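Local coordinates for envelope polyprotein (Puumala orthohantavirus, PDB 5FXU) that forms the Gn glycoprotein ectodomain of the hantaviral surface and probably works with its partner glycoprotein Gc in attachment to and entry of host cells, at residues 55-60 against 91-96; 83-88 against 287-292; 190-195 against 344-349; 195-200 against 224-229; 311-316 against 338-343. One frame throughout, in Å; residues are numbered along the deposited sequence.

Contact 1 of 5, residues 55-60 against 91-96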
# COMPACT_ATOMS: atom_id res chain seq x y z
N GLN A 55 0.61 16.91 -0.17
CA GLN A 55 -0.54 16.11 0.27
C GLN A 55 -0.70 16.25 1.80
O GLN A 55 0.23 16.00 2.56
CB GLN A 55 -0.41 14.67 -0.27
CG GLN A 55 0.85 13.90 0.17
CD GLN A 55 1.60 13.05 -0.89
OE1 GLN A 55 2.73 12.62 -0.63
NE2 GLN A 55 0.99 12.77 -2.05
N PRO A 56 -1.86 16.74 2.26
CA PRO A 56 -2.03 17.04 3.68
C PRO A 56 -2.28 15.80 4.56
O PRO A 56 -3.19 15.03 4.32
CB PRO A 56 -3.26 17.97 3.70
CG PRO A 56 -4.06 17.55 2.51
CD PRO A 56 -3.04 17.16 1.47
N PHE A 57 -1.45 15.68 5.59
CA PHE A 57 -1.46 14.60 6.57
C PHE A 57 -1.55 15.19 7.97
O PHE A 57 -1.05 16.28 8.24
CB PHE A 57 -0.16 13.81 6.50
CG PHE A 57 -0.18 12.68 5.54
CD1 PHE A 57 0.00 12.89 4.16
CD2 PHE A 57 -0.37 11.39 5.99
CE1 PHE A 57 -0.01 11.82 3.27
CE2 PHE A 57 -0.38 10.33 5.11
CZ PHE A 57 -0.21 10.54 3.75
N THR A 58 -2.21 14.45 8.86
CA THR A 58 -2.12 14.72 10.26
C THR A 58 -0.98 13.90 10.79
O THR A 58 -1.01 12.70 10.69
CB THR A 58 -3.42 14.35 10.95
OG1 THR A 58 -4.40 15.29 10.55
CG2 THR A 58 -3.25 14.39 12.49
N LYS A 59 0.02 14.56 11.34
CA LYS A 59 1.11 13.86 12.02
C LYS A 59 0.78 13.62 13.49
O LYS A 59 0.53 14.55 14.19
CB LYS A 59 2.37 14.69 11.93
CG LYS A 59 3.58 14.04 12.53
CD LYS A 59 4.73 15.00 12.44
CE LYS A 59 5.94 14.42 13.11
NZ LYS A 59 7.08 15.37 12.99
N TRP A 60 0.82 12.37 13.93
CA TRP A 60 0.43 11.96 15.24
C TRP A 60 1.62 11.23 15.86
O TRP A 60 2.08 10.23 15.33
CB TRP A 60 -0.78 11.02 15.14
CG TRP A 60 -1.28 10.50 16.45
CD1 TRP A 60 -1.29 11.17 17.65
CD2 TRP A 60 -1.87 9.22 16.70
NE1 TRP A 60 -1.79 10.37 18.64
CE2 TRP A 60 -2.17 9.16 18.09
CE3 TRP A 60 -2.15 8.11 15.91
CZ2 TRP A 60 -2.77 8.04 18.69
CZ3 TRP A 60 -2.73 7.00 16.50
CH2 TRP A 60 -3.04 6.97 17.88
N LEU A 91 4.31 10.48 -1.40
CA LEU A 91 3.71 9.28 -0.84
C LEU A 91 2.74 8.65 -1.83
O LEU A 91 2.25 9.31 -2.75
CB LEU A 91 3.00 9.54 0.49
CG LEU A 91 3.94 9.48 1.69
CD1 LEU A 91 4.87 10.68 1.72
CD2 LEU A 91 3.15 9.38 2.98
N CYS A 92 2.50 7.35 -1.64
CA CYS A 92 1.61 6.59 -2.48
C CYS A 92 0.15 6.90 -2.21
O CYS A 92 -0.55 6.08 -1.65
CB CYS A 92 1.90 5.07 -2.37
SG CYS A 92 3.53 4.54 -2.97
N LEU A 93 -0.27 8.08 -2.65
CA LEU A 93 -1.66 8.50 -2.72
C LEU A 93 -1.97 8.63 -4.19
O LEU A 93 -1.80 9.70 -4.79
CB LEU A 93 -1.91 9.85 -2.06
CG LEU A 93 -2.18 9.89 -0.57
CD1 LEU A 93 -0.88 9.62 0.15
CD2 LEU A 93 -2.74 11.24 -0.17
N VAL A 94 -2.45 7.57 -4.78
CA VAL A 94 -2.61 7.51 -6.20
C VAL A 94 -4.06 7.89 -6.51
O VAL A 94 -4.99 7.43 -5.85
CB VAL A 94 -2.26 6.10 -6.70
CG1 VAL A 94 -2.29 6.05 -8.21
CG2 VAL A 94 -0.88 5.70 -6.19
N PRO A 95 -4.27 8.78 -7.49
CA PRO A 95 -5.66 9.15 -7.80
C PRO A 95 -6.39 8.03 -8.47
O PRO A 95 -5.77 7.14 -9.04
CB PRO A 95 -5.51 10.33 -8.78
CG PRO A 95 -4.14 10.84 -8.57
CD PRO A 95 -3.31 9.64 -8.21
N PRO A 96 -7.73 8.09 -8.45
CA PRO A 96 -8.52 7.07 -9.18
C PRO A 96 -8.17 7.03 -10.66
O PRO A 96 -7.81 8.05 -11.22
CB PRO A 96 -9.96 7.54 -9.00
CG PRO A 96 -9.94 8.55 -7.89
CD PRO A 96 -8.56 9.11 -7.79

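Contact 2 of 5, residues 83-88 against 287-292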
# COMPACT_ATOMS: atom_id res chain seq x y z
N SER A 83 -0.68 16.06 17.93
CA SER A 83 -0.86 16.05 16.50
C SER A 83 -0.89 17.42 15.86
O SER A 83 -1.16 18.39 16.52
CB SER A 83 -2.12 15.25 16.11
OG SER A 83 -3.24 15.58 16.90
N SER A 84 -0.56 17.46 14.56
CA SER A 84 -0.64 18.66 13.74
C SER A 84 -0.80 18.31 12.26
O SER A 84 -0.54 17.19 11.85
CB SER A 84 0.61 19.51 13.94
OG SER A 84 1.79 18.79 13.65
N GLU A 85 -1.24 19.29 11.47
CA GLU A 85 -1.41 19.11 10.03
C GLU A 85 -0.18 19.58 9.29
O GLU A 85 0.30 20.68 9.53
CB GLU A 85 -2.67 19.82 9.53
CG GLU A 85 -3.92 18.97 9.74
CD GLU A 85 -4.23 18.75 11.22
OE1 GLU A 85 -4.57 19.75 11.89
OE2 GLU A 85 -4.14 17.60 11.71
N ILE A 86 0.35 18.72 8.44
CA ILE A 86 1.55 19.00 7.64
C ILE A 86 1.32 18.51 6.25
O ILE A 86 0.37 17.76 6.02
CB ILE A 86 2.78 18.29 8.18
CG1 ILE A 86 2.57 16.78 8.19
CG2 ILE A 86 3.08 18.79 9.58
CD1 ILE A 86 3.83 16.02 8.46
N ASN A 87 2.19 18.93 5.34
CA ASN A 87 2.13 18.50 3.94
C ASN A 87 3.30 17.60 3.68
O ASN A 87 4.41 17.93 4.03
CB ASN A 87 2.16 19.69 2.99
CG ASN A 87 0.83 20.42 2.95
OD1 ASN A 87 -0.14 19.91 2.38
ND2 ASN A 87 0.77 21.58 3.55
N LEU A 88 3.04 16.43 3.12
CA LEU A 88 4.09 15.51 2.69
C LEU A 88 4.07 15.50 1.17
O LEU A 88 3.09 15.95 0.56
CB LEU A 88 3.83 14.11 3.27
CG LEU A 88 3.91 14.01 4.81
CD1 LEU A 88 3.53 12.61 5.29
CD2 LEU A 88 5.29 14.36 5.33
N ALA A 287 -7.32 13.52 15.26
CA ALA A 287 -7.07 13.60 13.83
C ALA A 287 -8.34 14.04 13.12
O ALA A 287 -9.34 13.33 13.21
CB ALA A 287 -6.60 12.26 13.31
N PRO A 288 -8.36 15.21 12.49
CA PRO A 288 -7.23 16.16 12.49
C PRO A 288 -7.02 16.78 13.88
O PRO A 288 -7.85 16.59 14.76
CB PRO A 288 -7.63 17.21 11.43
CG PRO A 288 -9.10 17.09 11.31
CD PRO A 288 -9.44 15.65 11.59
N SER A 289 -5.91 17.48 14.07
CA SER A 289 -5.55 18.05 15.37
C SER A 289 -6.55 19.07 15.89
O SER A 289 -6.61 19.30 17.10
CB SER A 289 -4.17 18.70 15.31
OG SER A 289 -4.17 19.82 14.45
N THR A 290 -7.32 19.66 14.97
CA THR A 290 -8.39 20.59 15.31
C THR A 290 -9.64 19.96 15.94
O THR A 290 -10.50 20.68 16.40
CB THR A 290 -8.85 21.35 14.06
OG1 THR A 290 -9.19 20.41 13.05
CG2 THR A 290 -7.74 22.26 13.57
N GLU A 291 -9.75 18.63 15.98
CA GLU A 291 -10.85 17.95 16.69
C GLU A 291 -10.76 18.19 18.20
O GLU A 291 -9.68 18.23 18.78
CB GLU A 291 -10.86 16.45 16.41
CG GLU A 291 -11.11 16.07 14.95
CD GLU A 291 -12.57 16.12 14.55
OE1 GLU A 291 -13.45 15.83 15.39
OE2 GLU A 291 -12.85 16.43 13.36
N SER A 292 -11.90 18.33 18.84
CA SER A 292 -11.93 18.62 20.27
C SER A 292 -11.74 17.34 21.10
O SER A 292 -11.26 17.42 22.23
CB SER A 292 -13.24 19.32 20.64
OG SER A 292 -14.33 18.61 20.11

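Contact 3 of 5, residues 190-195 against 344-349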
# COMPACT_ATOMS: atom_id res chain seq x y z
N MET A 190 2.57 -12.97 -4.06
CA MET A 190 2.53 -11.66 -3.45
C MET A 190 1.45 -10.80 -4.10
O MET A 190 1.24 -10.85 -5.31
CB MET A 190 3.88 -10.97 -3.57
CG MET A 190 3.93 -9.60 -2.91
SD MET A 190 5.58 -8.80 -2.84
CE MET A 190 6.31 -9.75 -1.52
N VAL A 191 0.78 -10.01 -3.27
CA VAL A 191 -0.16 -9.01 -3.73
C VAL A 191 0.23 -7.70 -3.08
O VAL A 191 0.49 -7.67 -1.87
CB VAL A 191 -1.61 -9.35 -3.37
CG1 VAL A 191 -2.57 -8.36 -4.01
CG2 VAL A 191 -1.98 -10.68 -3.97
N ARG A 192 0.30 -6.65 -3.89
CA ARG A 192 0.54 -5.27 -3.42
C ARG A 192 -0.60 -4.36 -3.82
O ARG A 192 -0.95 -4.32 -4.98
CB ARG A 192 1.86 -4.72 -3.97
CG ARG A 192 3.06 -5.28 -3.24
CD ARG A 192 4.41 -5.31 -3.94
NE ARG A 192 4.61 -6.24 -5.04
CZ ARG A 192 5.78 -6.48 -5.60
NH1 ARG A 192 6.89 -5.89 -5.16
NH2 ARG A 192 5.85 -7.34 -6.60
N CYS A 193 -1.14 -3.65 -2.84
CA CYS A 193 -2.36 -2.87 -2.97
C CYS A 193 -2.20 -1.44 -2.49
O CYS A 193 -1.52 -1.20 -1.50
CB CYS A 193 -3.48 -3.49 -2.13
SG CYS A 193 -3.89 -5.18 -2.53
N PHE A 194 -2.86 -0.51 -3.18
CA PHE A 194 -2.79 0.92 -2.90
C PHE A 194 -4.19 1.42 -2.65
O PHE A 194 -5.10 1.10 -3.39
CB PHE A 194 -2.10 1.66 -4.05
CG PHE A 194 -0.76 1.06 -4.38
CD1 PHE A 194 -0.68 -0.10 -5.16
CD2 PHE A 194 0.39 1.57 -3.82
CE1 PHE A 194 0.55 -0.71 -5.39
CE2 PHE A 194 1.62 0.98 -4.07
CZ PHE A 194 1.71 -0.17 -4.83
N LEU A 195 -4.35 2.18 -1.58
CA LEU A 195 -5.63 2.74 -1.22
C LEU A 195 -5.95 3.97 -2.05
O LEU A 195 -5.17 4.93 -2.07
CB LEU A 195 -5.62 3.15 0.27
CG LEU A 195 -6.94 3.69 0.78
CD1 LEU A 195 -7.98 2.61 0.84
CD2 LEU A 195 -6.74 4.22 2.18
N THR A 344 -0.95 1.53 1.92
CA THR A 344 -0.48 0.40 1.14
C THR A 344 -0.58 -0.86 1.97
O THR A 344 -0.61 -0.80 3.19
CB THR A 344 0.98 0.55 0.68
OG1 THR A 344 1.86 0.41 1.81
CG2 THR A 344 1.19 1.91 0.00
N TRP A 345 -0.65 -1.99 1.29
CA TRP A 345 -0.84 -3.29 1.94
C TRP A 345 -0.17 -4.35 1.09
O TRP A 345 -0.41 -4.43 -0.12
CB TRP A 345 -2.33 -3.62 2.10
CG TRP A 345 -2.59 -4.90 2.86
CD1 TRP A 345 -2.75 -5.02 4.20
CD2 TRP A 345 -2.69 -6.21 2.32
NE1 TRP A 345 -2.96 -6.33 4.54
CE2 TRP A 345 -2.93 -7.09 3.40
CE3 TRP A 345 -2.62 -6.74 1.03
CZ2 TRP A 345 -3.09 -8.48 3.23
CZ3 TRP A 345 -2.79 -8.13 0.85
CH2 TRP A 345 -3.02 -8.98 1.94
N THR A 346 0.69 -5.14 1.72
CA THR A 346 1.43 -6.20 1.07
C THR A 346 1.11 -7.50 1.80
O THR A 346 1.21 -7.58 3.03
CB THR A 346 2.95 -5.89 1.06
OG1 THR A 346 3.19 -4.64 0.38
CG2 THR A 346 3.72 -6.97 0.33
N GLY A 347 0.70 -8.50 1.03
CA GLY A 347 0.42 -9.83 1.56
C GLY A 347 0.51 -10.90 0.51
O GLY A 347 1.05 -10.68 -0.56
N PHE A 348 -0.00 -12.08 0.84
CA PHE A 348 0.10 -13.27 -0.01
C PHE A 348 -1.24 -13.97 -0.10
O PHE A 348 -1.96 -14.06 0.89
CB PHE A 348 1.17 -14.22 0.53
CG PHE A 348 2.53 -13.59 0.61
CD1 PHE A 348 2.91 -12.86 1.73
CD2 PHE A 348 3.43 -13.70 -0.44
CE1 PHE A 348 4.17 -12.26 1.81
CE2 PHE A 348 4.69 -13.12 -0.37
CZ PHE A 348 5.06 -12.39 0.75
N ILE A 349 -1.58 -14.43 -1.30
CA ILE A 349 -2.78 -15.24 -1.51
C ILE A 349 -2.45 -16.49 -2.34
O ILE A 349 -1.58 -16.44 -3.24
CB ILE A 349 -3.93 -14.44 -2.18
CG1 ILE A 349 -3.58 -14.02 -3.62
CG2 ILE A 349 -4.28 -13.24 -1.33
CD1 ILE A 349 -4.74 -13.44 -4.40

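Contact 4 of 5, residues 195-200 against 224-229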
# COMPACT_ATOMS: atom_id res chain seq x y z
N LEU A 195 -4.35 2.18 -1.58
CA LEU A 195 -5.63 2.74 -1.22
C LEU A 195 -5.95 3.97 -2.05
O LEU A 195 -5.17 4.93 -2.07
CB LEU A 195 -5.62 3.15 0.27
CG LEU A 195 -6.94 3.69 0.78
CD1 LEU A 195 -7.98 2.61 0.84
CD2 LEU A 195 -6.74 4.22 2.18
N ILE A 196 -7.12 3.97 -2.67
CA ILE A 196 -7.56 5.06 -3.54
C ILE A 196 -8.81 5.68 -2.95
O ILE A 196 -9.80 4.97 -2.70
CB ILE A 196 -7.91 4.51 -4.94
CG1 ILE A 196 -6.80 3.62 -5.53
CG2 ILE A 196 -8.29 5.64 -5.88
CD1 ILE A 196 -5.45 4.27 -5.66
N ALA A 197 -8.80 6.99 -2.72
CA ALA A 197 -9.99 7.73 -2.30
C ALA A 197 -10.88 8.06 -3.50
O ALA A 197 -10.44 8.68 -4.47
CB ALA A 197 -9.60 9.00 -1.62
N LYS A 198 -12.14 7.64 -3.41
CA LYS A 198 -13.10 7.81 -4.48
C LYS A 198 -14.53 7.85 -3.91
O LYS A 198 -15.05 6.86 -3.40
CB LYS A 198 -12.95 6.70 -5.52
CG LYS A 198 -13.91 6.75 -6.71
CD LYS A 198 -13.68 8.00 -7.54
CE LYS A 198 -14.57 8.07 -8.79
NZ LYS A 198 -16.03 8.25 -8.58
N LYS A 199 -15.15 9.01 -4.04
CA LYS A 199 -16.50 9.27 -3.55
C LYS A 199 -17.55 9.06 -4.66
O LYS A 199 -17.24 9.24 -5.84
CB LYS A 199 -16.56 10.72 -3.07
CG LYS A 199 -17.01 10.88 -1.64
CD LYS A 199 -16.81 12.30 -1.14
CE LYS A 199 -18.00 12.71 -0.30
NZ LYS A 199 -17.73 14.03 0.30
N VAL A 200 -18.76 8.63 -4.28
CA VAL A 200 -19.96 8.77 -5.15
C VAL A 200 -20.97 9.63 -4.40
O VAL A 200 -20.87 9.80 -3.18
CB VAL A 200 -20.61 7.42 -5.60
CG1 VAL A 200 -19.72 6.70 -6.60
CG2 VAL A 200 -20.94 6.50 -4.44
N ASN A 224 -18.88 4.34 9.75
CA ASN A 224 -17.67 4.12 8.94
C ASN A 224 -17.86 4.46 7.45
O ASN A 224 -18.06 3.62 6.55
CB ASN A 224 -17.08 2.77 9.25
CG ASN A 224 -16.47 2.72 10.67
OD1 ASN A 224 -15.60 3.52 10.97
ND2 ASN A 224 -16.93 1.82 11.54
N GLY A 225 -17.75 5.77 7.22
CA GLY A 225 -18.10 6.41 6.00
C GLY A 225 -17.02 6.60 4.94
O GLY A 225 -17.35 7.09 3.88
N PHE A 226 -15.76 6.23 5.19
CA PHE A 226 -14.73 6.37 4.16
C PHE A 226 -15.14 5.76 2.79
O PHE A 226 -15.71 4.68 2.73
CB PHE A 226 -13.40 5.79 4.59
CG PHE A 226 -12.37 5.81 3.48
CD1 PHE A 226 -11.73 6.98 3.12
CD2 PHE A 226 -12.11 4.66 2.74
CE1 PHE A 226 -10.83 7.00 2.07
CE2 PHE A 226 -11.20 4.68 1.71
CZ PHE A 226 -10.56 5.85 1.37
N GLN A 227 -14.90 6.51 1.71
CA GLN A 227 -15.25 6.07 0.38
C GLN A 227 -14.01 5.90 -0.46
O GLN A 227 -13.23 6.84 -0.66
CB GLN A 227 -16.26 7.02 -0.29
CG GLN A 227 -17.69 6.76 0.17
CD GLN A 227 -18.73 7.55 -0.59
OE1 GLN A 227 -19.05 7.25 -1.74
NE2 GLN A 227 -19.28 8.56 0.07
N GLY A 228 -13.80 4.68 -0.92
CA GLY A 228 -12.63 4.35 -1.70
C GLY A 228 -12.50 2.88 -1.96
O GLY A 228 -13.45 2.12 -1.78
N TYR A 229 -11.32 2.48 -2.40
CA TYR A 229 -11.11 1.10 -2.81
C TYR A 229 -9.64 0.83 -2.88
O TYR A 229 -8.86 1.75 -2.78
CB TYR A 229 -11.75 0.84 -4.17
CG TYR A 229 -11.23 1.65 -5.32
CD1 TYR A 229 -11.79 2.89 -5.62
CD2 TYR A 229 -10.24 1.16 -6.15
CE1 TYR A 229 -11.32 3.65 -6.71
CE2 TYR A 229 -9.78 1.89 -7.24
CZ TYR A 229 -10.32 3.13 -7.51
OH TYR A 229 -9.85 3.83 -8.57
O HOH W 1 -22.12 8.32 -1.08

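Contact 5 of 5, residues 311-316 against 338-343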
# COMPACT_ATOMS: atom_id res chain seq x y z
N GLY A 311 -2.06 5.83 7.03
CA GLY A 311 -3.40 5.35 6.77
C GLY A 311 -4.41 6.46 6.69
O GLY A 311 -4.06 7.64 6.70
N VAL A 312 -5.68 6.08 6.64
CA VAL A 312 -6.81 7.00 6.62
C VAL A 312 -7.80 6.57 7.69
O VAL A 312 -7.98 5.39 7.93
CB VAL A 312 -7.52 6.93 5.24
CG1 VAL A 312 -8.61 7.96 5.10
CG2 VAL A 312 -6.52 7.18 4.13
N LEU A 313 -8.44 7.54 8.34
CA LEU A 313 -9.56 7.25 9.21
C LEU A 313 -10.70 6.64 8.43
O LEU A 313 -11.06 7.14 7.37
CB LEU A 313 -10.08 8.54 9.85
CG LEU A 313 -9.19 9.25 10.86
CD1 LEU A 313 -9.96 10.40 11.42
CD2 LEU A 313 -8.71 8.35 11.98
N THR A 314 -11.30 5.58 8.97
CA THR A 314 -12.46 4.96 8.31
C THR A 314 -13.74 5.76 8.51
O THR A 314 -14.66 5.63 7.74
CB THR A 314 -12.69 3.53 8.81
OG1 THR A 314 -12.99 3.55 10.21
CG2 THR A 314 -11.48 2.65 8.56
N ALA A 315 -13.77 6.61 9.54
CA ALA A 315 -14.97 7.32 9.94
C ALA A 315 -15.40 8.43 8.99
O ALA A 315 -16.59 8.73 8.91
CB ALA A 315 -14.85 7.89 11.36
N LYS A 316 -14.46 9.07 8.31
CA LYS A 316 -14.81 10.23 7.47
C LYS A 316 -14.86 9.91 5.99
O LYS A 316 -13.87 9.41 5.43
CB LYS A 316 -13.85 11.40 7.73
CG LYS A 316 -13.85 11.93 9.16
CD LYS A 316 -15.22 12.41 9.59
CE LYS A 316 -15.15 13.08 10.95
NZ LYS A 316 -16.50 13.56 11.35
N LYS A 338 -12.52 4.80 15.90
CA LYS A 338 -11.13 5.23 15.97
C LYS A 338 -10.16 4.37 15.16
O LYS A 338 -8.96 4.32 15.46
CB LYS A 338 -10.67 5.32 17.44
CG LYS A 338 -11.44 6.30 18.29
CD LYS A 338 -10.85 6.33 19.71
CE LYS A 338 -11.32 7.52 20.52
NZ LYS A 338 -12.81 7.61 20.56
N LYS A 339 -10.66 3.75 14.10
CA LYS A 339 -9.87 2.81 13.31
C LYS A 339 -9.48 3.39 11.96
O LYS A 339 -9.95 4.47 11.56
CB LYS A 339 -10.60 1.48 13.17
CG LYS A 339 -11.83 1.48 12.30
CD LYS A 339 -12.44 0.09 12.22
CE LYS A 339 -13.89 0.14 11.79
NZ LYS A 339 -14.45 -1.22 11.67
N THR A 340 -8.58 2.68 11.29
CA THR A 340 -7.98 3.16 10.07
C THR A 340 -7.83 2.06 9.04
O THR A 340 -7.90 0.87 9.38
CB THR A 340 -6.56 3.70 10.32
OG1 THR A 340 -5.72 2.63 10.78
CG2 THR A 340 -6.57 4.81 11.34
N LEU A 341 -7.58 2.49 7.80
CA LEU A 341 -7.16 1.63 6.69
C LEU A 341 -5.77 2.06 6.26
O LEU A 341 -5.49 3.26 6.18
CB LEU A 341 -8.10 1.76 5.49
CG LEU A 341 -9.47 1.09 5.64
CD1 LEU A 341 -10.43 1.65 4.62
CD2 LEU A 341 -9.36 -0.41 5.49
N PRO A 342 -4.90 1.09 5.96
CA PRO A 342 -3.56 1.47 5.56
C PRO A 342 -3.50 1.95 4.11
O PRO A 342 -4.30 1.50 3.27
CB PRO A 342 -2.77 0.18 5.75
CG PRO A 342 -3.79 -0.91 5.51
CD PRO A 342 -5.06 -0.37 6.08
N LEU A 343 -2.55 2.85 3.82
CA LEU A 343 -2.36 3.41 2.48
C LEU A 343 -1.86 2.38 1.48
O LEU A 343 -2.27 2.41 0.31
CB LEU A 343 -1.41 4.61 2.50
CG LEU A 343 -1.88 5.89 3.16
CD1 LEU A 343 -1.16 7.05 2.48
CD2 LEU A 343 -3.38 6.11 3.12
O HOH W 2 -12.07 6.18 12.09

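Contact 1 of 5, residues 55-60 against 91-96
Where the loop after strand 79-89 turns back against strand 54-64 of the same hairpin, Gln55 and Phe57 of the strand receive Leu91 and Leu93 of the loop. The one polar link is made by the Gln55 amide: its OE1 accepts the backbone N-H of Leu91, with Gln55 OE1 2.8 Å from Leu91 N, 153° at the hydrogen and the donor tilted 18° from the carbonyl plane. Gln55 reaches this position because CG sits between its own backbone N and carbonyl carbon (chi1 60°) and the chain then bends at CG, carrying the amide toward the loop. Leu91 CB lies against the same oxygen, 3.3 Å from Gln55 OE1. Beside the amide, the far end of the Phe57 ring meets two leucine methyls. Leu93 CD1 comes to the ring edge, 3.8 Å from Phe57 CZ, while Leu91 CD2 approaches obliquely, 3.6 Å from Phe57 CZ. Between the leucines the loop makes an inverse gamma turn centred on Cys92, closed by Leu93 N to Leu91 O at 2.8 Å; this brings both side chains to the strand while Cys92 turns away to its disulfide with Cys111. Leu343 of strand 340-354 adds to the apolar group around Phe57 and Leu93, which Trp323 and Tyr321 also touch. The amide oxygen satisfies a buried backbone N-H beside an apolar cluster, so polar and apolar contacts together fix the loop on the strand.

Contact 2 of 5, residues 83-88 against 287-292
Glu85, on strand 79-89, holds the loop residue Ser289 with both oxygens of its carboxylate. Ser289 OG donates to Glu85 OE1 at 2.6 Å, and Ser289 N to Glu85 OE2 at 3.0 Å, the latter almost straight at 171°. Both donors arrive on the syn sides of their oxygens, somewhat out of the carboxylate plane, so one group is gripped twice by one residue. The glutamate chain is folded to do this: CG lies opposite the carbonyl carbon (chi1 -83°), and a bend at chi2 (65°) brings the carboxylate round to the loop. Ser289 answers with OG set between its own N and carbonyl carbon, which sets the hydroxyl beside its own N-H, so that both meet the carboxylate. Its CB packs against the strand backbone, Ser289 CB 3.3 Å from Ser83 O, and lies 3.6 Å from Ser83 OG, whose hydroxyl is hydrogen-bonded to Lys286 O. Pro288 CB also rests 3.5 Å from Glu85 OE2. That oxygen takes a further hydrogen bond from Thr58 OG1 on the adjoining strand, which restrains the carboxylate more. Pro288 follows a cis peptide bond and opens a type I beta turn to Glu291, closed by Glu291 N to Pro288 O at 3.0 Å. The arrangement is that of a surface beta turn, here between strands 278-285 and 296-302, tied to a neighbouring beta hairpin by a bidentate carboxylate.

Contact 3 of 5, residues 190-195 against 344-349
Val191 N donates to Gly347 O at 2.8 Å, the shortest of four backbone hydrogen bonds that join strands 185-197 and 340-354 as an antiparallel ladder. Gly347 N returns the bond to Val191 O at 3.0 Å, and Cys193 with Trp345 forms the second hydrogen-bonded pair. Gly347 N lies against one face of the Trp345 indole, offset toward its rim. Val191, Cys193 and Trp345 share one face of the sheet, where Cys193 SG meets the indole obliquely, 4.1 Å from Trp345 CE3. Val191 CG2 touches Ile349 CG1 at 3.7 Å. The reverse face carries Met190, Arg192, Phe194, Thr344, Thr346 and Phe348. Met190 runs extended until chi3 (-76°) turns its methyl to the end of the Phe348 ring, Met190 CE 3.7 Å from Phe348 CZ, approaching obliquely. Met190 SD lies above one face of the Arg192 guanidinium, offset toward its rim; Arg192 NH1 and NH2 are hydrogen-bonded to Ser23 OG and Gly235 O. Arg192 CG and Thr346 lie side by side, and Thr344 CG2 meets the Phe194 ring obliquely. Helix 249-260 packs on Trp345 through Met258 and Arg257; strand 228-234 flanks strand 185-197 and supplies Cys232 for the disulfide of Cys193, and strand 19-30 lies against Arg192 and Phe194.

Contact 4 of 5, residues 195-200 against 224-229
Ile196 lies over one face of the Tyr229 ring, near the end of strand 185-197. Ile196 CB stands 3.9 Å from the centroid of the Tyr229 ring, 14° off the normal, a CH-pi contact; Ile196 CG2 reaches on toward Tyr229 CZ at 3.6 Å. Tyr229 takes this place with CG between its own N and carbonyl carbon (chi1 61°), which lays the ring back across the neighbouring strand. Lys198 CB meets the same ring at its edge, 3.7 Å from Tyr229 CE1, before the lysine chain leads away. The backbones of Ile196 and Tyr229 form an antiparallel hydrogen-bonded pair. Next to it Gly228 faces Ala197 at close range, with Gly228 CA 3.1 Å from Ile196 O. Leu195 and Phe226 come from opposite directions, Leu195 CD1 3.9 Å from Phe226 CE2, the methyl lying oblique to the ring. Beyond the strands Gln227 takes over: Gln227 O accepts Lys198 N-H, the two atoms 3.1 Å apart, and its extended side chain crosses Lys199 and Val200 at about a right angle. Gln227 OE1 receives the N-H of Val200 with Val200 N at 2.9 Å, straight at 176° but from above the carbonyl plane, while NE2 binds Asp317 and makes a weak link to a water held by Val200 O. Tyr229 OH bonds Glu100. The Gln227 backbone and amide oxygens thus satisfy the N-H groups of Lys198 and Val200 just past the paired strands, holding the two loops together.

Contact 5 of 5, residues 311-316 against 338-343
Thr314 and Lys339 meet through matching first torsions: OG1 of the threonine (chi1 62°) and CG of the lysine (chi1 70°) each sit between their own backbone N and carbonyl carbon, and the side chains cross at about a right angle. Thr314 OG1 comes to 3.2 Å from Lys339 CG, and the hydroxyl itself is hydrogen-bonded to Asn224 OD1. The lysine then runs extended, taking its NZ to salt bridges with Glu209 and Glu213 and to the carbonyl of Val335. Thr314 CG2 lies 3.9 Å from Leu341 CG. The backbones are joined by Thr314 N to Lys339 O at 3.1 Å, and a water donates to Lys339 O and accepts from Ala315 N. Further along, Val312 and Leu341 form a hydrogen-bonded pair, Val312 N to Leu341 O and Leu341 N to Val312 O both 2.9 Å. At the far end Gly311 CA is 3.0 Å from Leu341 O. Val312 CG2 and Leu343 CD2 touch at 3.5 Å, tighter than usual for carbons. The arrangement is a short antiparallel beta ladder, strand 310-313 against the start of strand 340-354, with helix 208-216 packed over Leu341 and strand 321-323 continuing the pairing on the other edge of 310-313.

Overall arrangement
Contacts 1, 3, 4 and 5 are buried, whereas contact 2 lies at the surface, its centre about 22 Å from the centre of the chain. Contacts 3 and 4 use strand 185-197 and meet at Leu195; contacts 3 and 5 share strand 340-354. All three rest on antiparallel backbone ladders, with aromatic, sulfur and aliphatic packing in 3; a glutamine amide extends the polar bonding in 4, and a water bridges the loop ends in 5. Contacts 1 and 2 instead set a loop against neighbouring strands of one hairpin, by apolar packing and one amide in 1, by a carboxylate in 2. Cys92 of contact 1 packs on Thr344 and Phe194 of contact 3, and Pro96 meets Ile196 and Tyr229 of contact 4.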